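Local coordinates for protein factor essential for expression of methicillin resistance (Staphylococcus aureus, PDB 1LRZ) that adds glycines 2 and 3 of the pentaglycine interpeptide bridge of peptidoglycan, taking them from glycyl-tRNA, at residues Val193-Glu198 / Trp347-Tyr352. Numbering follows the deposited sequence.
Sequences VRFLSE and WEMINY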
# COMPACT_ATOMS: atom_id res chain seq x y z
N VAL A 193 12.81 -5.89 -11.40
CA VAL A 193 12.18 -6.00 -10.09
C VAL A 193 12.17 -7.45 -9.63
O VAL A 193 11.78 -8.35 -10.38
CB VAL A 193 10.73 -5.46 -10.13
CG1 VAL A 193 10.01 -5.73 -8.79
CG2 VAL A 193 10.74 -3.97 -10.41
N ARG A 194 12.62 -7.68 -8.40
CA ARG A 194 12.61 -9.02 -7.83
C ARG A 194 12.00 -8.89 -6.45
O ARG A 194 11.89 -7.78 -5.91
CB ARG A 194 14.02 -9.61 -7.74
CG ARG A 194 15.00 -8.95 -6.76
CD ARG A 194 16.41 -9.47 -7.05
NE ARG A 194 17.45 -8.91 -6.21
CZ ARG A 194 17.70 -9.31 -4.96
NH1 ARG A 194 18.67 -8.74 -4.26
NH2 ARG A 194 16.97 -10.27 -4.42
N PHE A 195 11.59 -10.01 -5.88
CA PHE A 195 10.99 -9.99 -4.56
C PHE A 195 11.95 -10.55 -3.52
O PHE A 195 12.45 -11.66 -3.65
CB PHE A 195 9.69 -10.79 -4.59
CG PHE A 195 8.70 -10.26 -5.59
CD1 PHE A 195 8.59 -10.85 -6.85
CD2 PHE A 195 7.88 -9.18 -5.27
CE1 PHE A 195 7.69 -10.35 -7.79
CE2 PHE A 195 6.97 -8.68 -6.20
CZ PHE A 195 6.87 -9.26 -7.46
N LEU A 196 12.18 -9.75 -2.49
CA LEU A 196 13.09 -10.08 -1.42
C LEU A 196 12.53 -11.04 -0.38
O LEU A 196 11.34 -10.98 -0.03
CB LEU A 196 13.55 -8.80 -0.71
CG LEU A 196 14.16 -7.70 -1.58
CD1 LEU A 196 14.62 -6.54 -0.70
CD2 LEU A 196 15.33 -8.27 -2.36
N SER A 197 13.40 -11.92 0.12
CA SER A 197 13.03 -12.90 1.15
C SER A 197 13.53 -12.29 2.45
O SER A 197 14.13 -11.22 2.44
CB SER A 197 13.74 -14.24 0.93
OG SER A 197 13.68 -14.64 -0.43
N GLU A 198 13.29 -12.98 3.56
CA GLU A 198 13.71 -12.49 4.86
C GLU A 198 15.20 -12.17 4.97
O GLU A 198 15.57 -11.14 5.54
CB GLU A 198 13.32 -13.53 5.93
CG GLU A 198 13.70 -13.14 7.34
CD GLU A 198 15.09 -13.64 7.76
OE1 GLU A 198 15.78 -14.28 6.93
OE2 GLU A 198 15.49 -13.39 8.92
N TRP A 347 4.65 0.08 -10.68
CA TRP A 347 4.08 -0.59 -11.85
C TRP A 347 3.98 -2.10 -11.67
O TRP A 347 3.01 -2.72 -12.12
CB TRP A 347 4.90 -0.27 -13.10
CG TRP A 347 4.22 -0.69 -14.38
CD1 TRP A 347 4.74 -1.50 -15.35
CD2 TRP A 347 2.91 -0.30 -14.83
NE1 TRP A 347 3.84 -1.64 -16.38
CE2 TRP A 347 2.71 -0.93 -16.08
CE3 TRP A 347 1.89 0.49 -14.29
CZ2 TRP A 347 1.53 -0.76 -16.82
CZ3 TRP A 347 0.72 0.66 -15.02
CH2 TRP A 347 0.54 0.03 -16.27
N GLU A 348 4.97 -2.69 -11.01
CA GLU A 348 4.95 -4.13 -10.78
C GLU A 348 3.74 -4.53 -9.94
O GLU A 348 3.04 -5.49 -10.26
CB GLU A 348 6.23 -4.58 -10.05
CG GLU A 348 6.26 -6.05 -9.59
CD GLU A 348 6.52 -7.04 -10.73
OE1 GLU A 348 7.42 -6.77 -11.56
OE2 GLU A 348 5.84 -8.09 -10.80
N MET A 349 3.47 -3.79 -8.87
CA MET A 349 2.37 -4.14 -7.99
C MET A 349 0.98 -3.76 -8.52
O MET A 349 -0.00 -4.43 -8.22
CB MET A 349 2.64 -3.59 -6.60
CG MET A 349 3.93 -4.19 -5.98
SD MET A 349 4.04 -6.04 -6.01
CE MET A 349 2.61 -6.42 -5.21
N ILE A 350 0.90 -2.69 -9.30
CA ILE A 350 -0.38 -2.32 -9.90
C ILE A 350 -0.73 -3.47 -10.87
O ILE A 350 -1.88 -3.90 -10.95
CB ILE A 350 -0.27 -1.00 -10.71
CG1 ILE A 350 -0.21 0.18 -9.74
CG2 ILE A 350 -1.42 -0.89 -11.69
CD1 ILE A 350 0.04 1.52 -10.43
N ASN A 351 0.28 -3.96 -11.59
CA ASN A 351 0.06 -5.06 -12.53
C ASN A 351 -0.26 -6.36 -11.81
O ASN A 351 -1.03 -7.18 -12.32
CB ASN A 351 1.27 -5.24 -13.45
CG ASN A 351 1.13 -4.43 -14.73
OD1 ASN A 351 0.32 -4.77 -15.60
ND2 ASN A 351 1.87 -3.32 -14.83
N TYR A 352 0.33 -6.55 -10.63
CA TYR A 352 0.05 -7.73 -9.84
C TYR A 352 -1.47 -7.76 -9.61
O TYR A 352 -2.14 -8.76 -9.88
CB TYR A 352 0.77 -7.66 -8.49
CG TYR A 352 0.51 -8.85 -7.59
CD1 TYR A 352 1.50 -9.81 -7.36
CD2 TYR A 352 -0.75 -9.03 -6.98
CE1 TYR A 352 1.25 -10.92 -6.53
CE2 TYR A 352 -1.00 -10.13 -6.16
CZ TYR A 352 0.00 -11.07 -5.94
OH TYR A 352 -0.25 -12.16 -5.14
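Phe-195 turns the edge of its ring to helix 341-355, and the consecutive helix residues Glu-348 and Met-349 meet that edge. On the buried side, SD of Met-349 lies in the ring plane, 3.9 Å from CE2 of Phe-195, a Met-aromatic contact at the edge. The methionine chain, bent at chi2 and chi3, brings its sulfur to the ring although its CB does not point at the strand. Glu-348 occupies the partly exposed side. Its CG stands anti to the backbone N (chi1 173°), which sends the chain out between Val-193 and Phe-195; CG comes within 3.8 Å of CG1 of Val-193. The carboxylate meets only carbon across the contact: OE2 sits 3.7 Å from Phe-195 CZ, its group nearly perpendicular to the ring (88°), while OE1 rests 3.8 Å from CB of Val-193, and no hydrogen bond joins the segments. Pro-239 of the adjoining strand 236-244 touches both Val-193 and Phe-195. The axes of 193-195 and 347-352 approach to 10.6 Å at 66°, so that helix 341-355 packs obliquely against edge strand 192-195 of the nine-stranded mixed sheet, consistent with the acetyltransferase-like fold of the FemABX family.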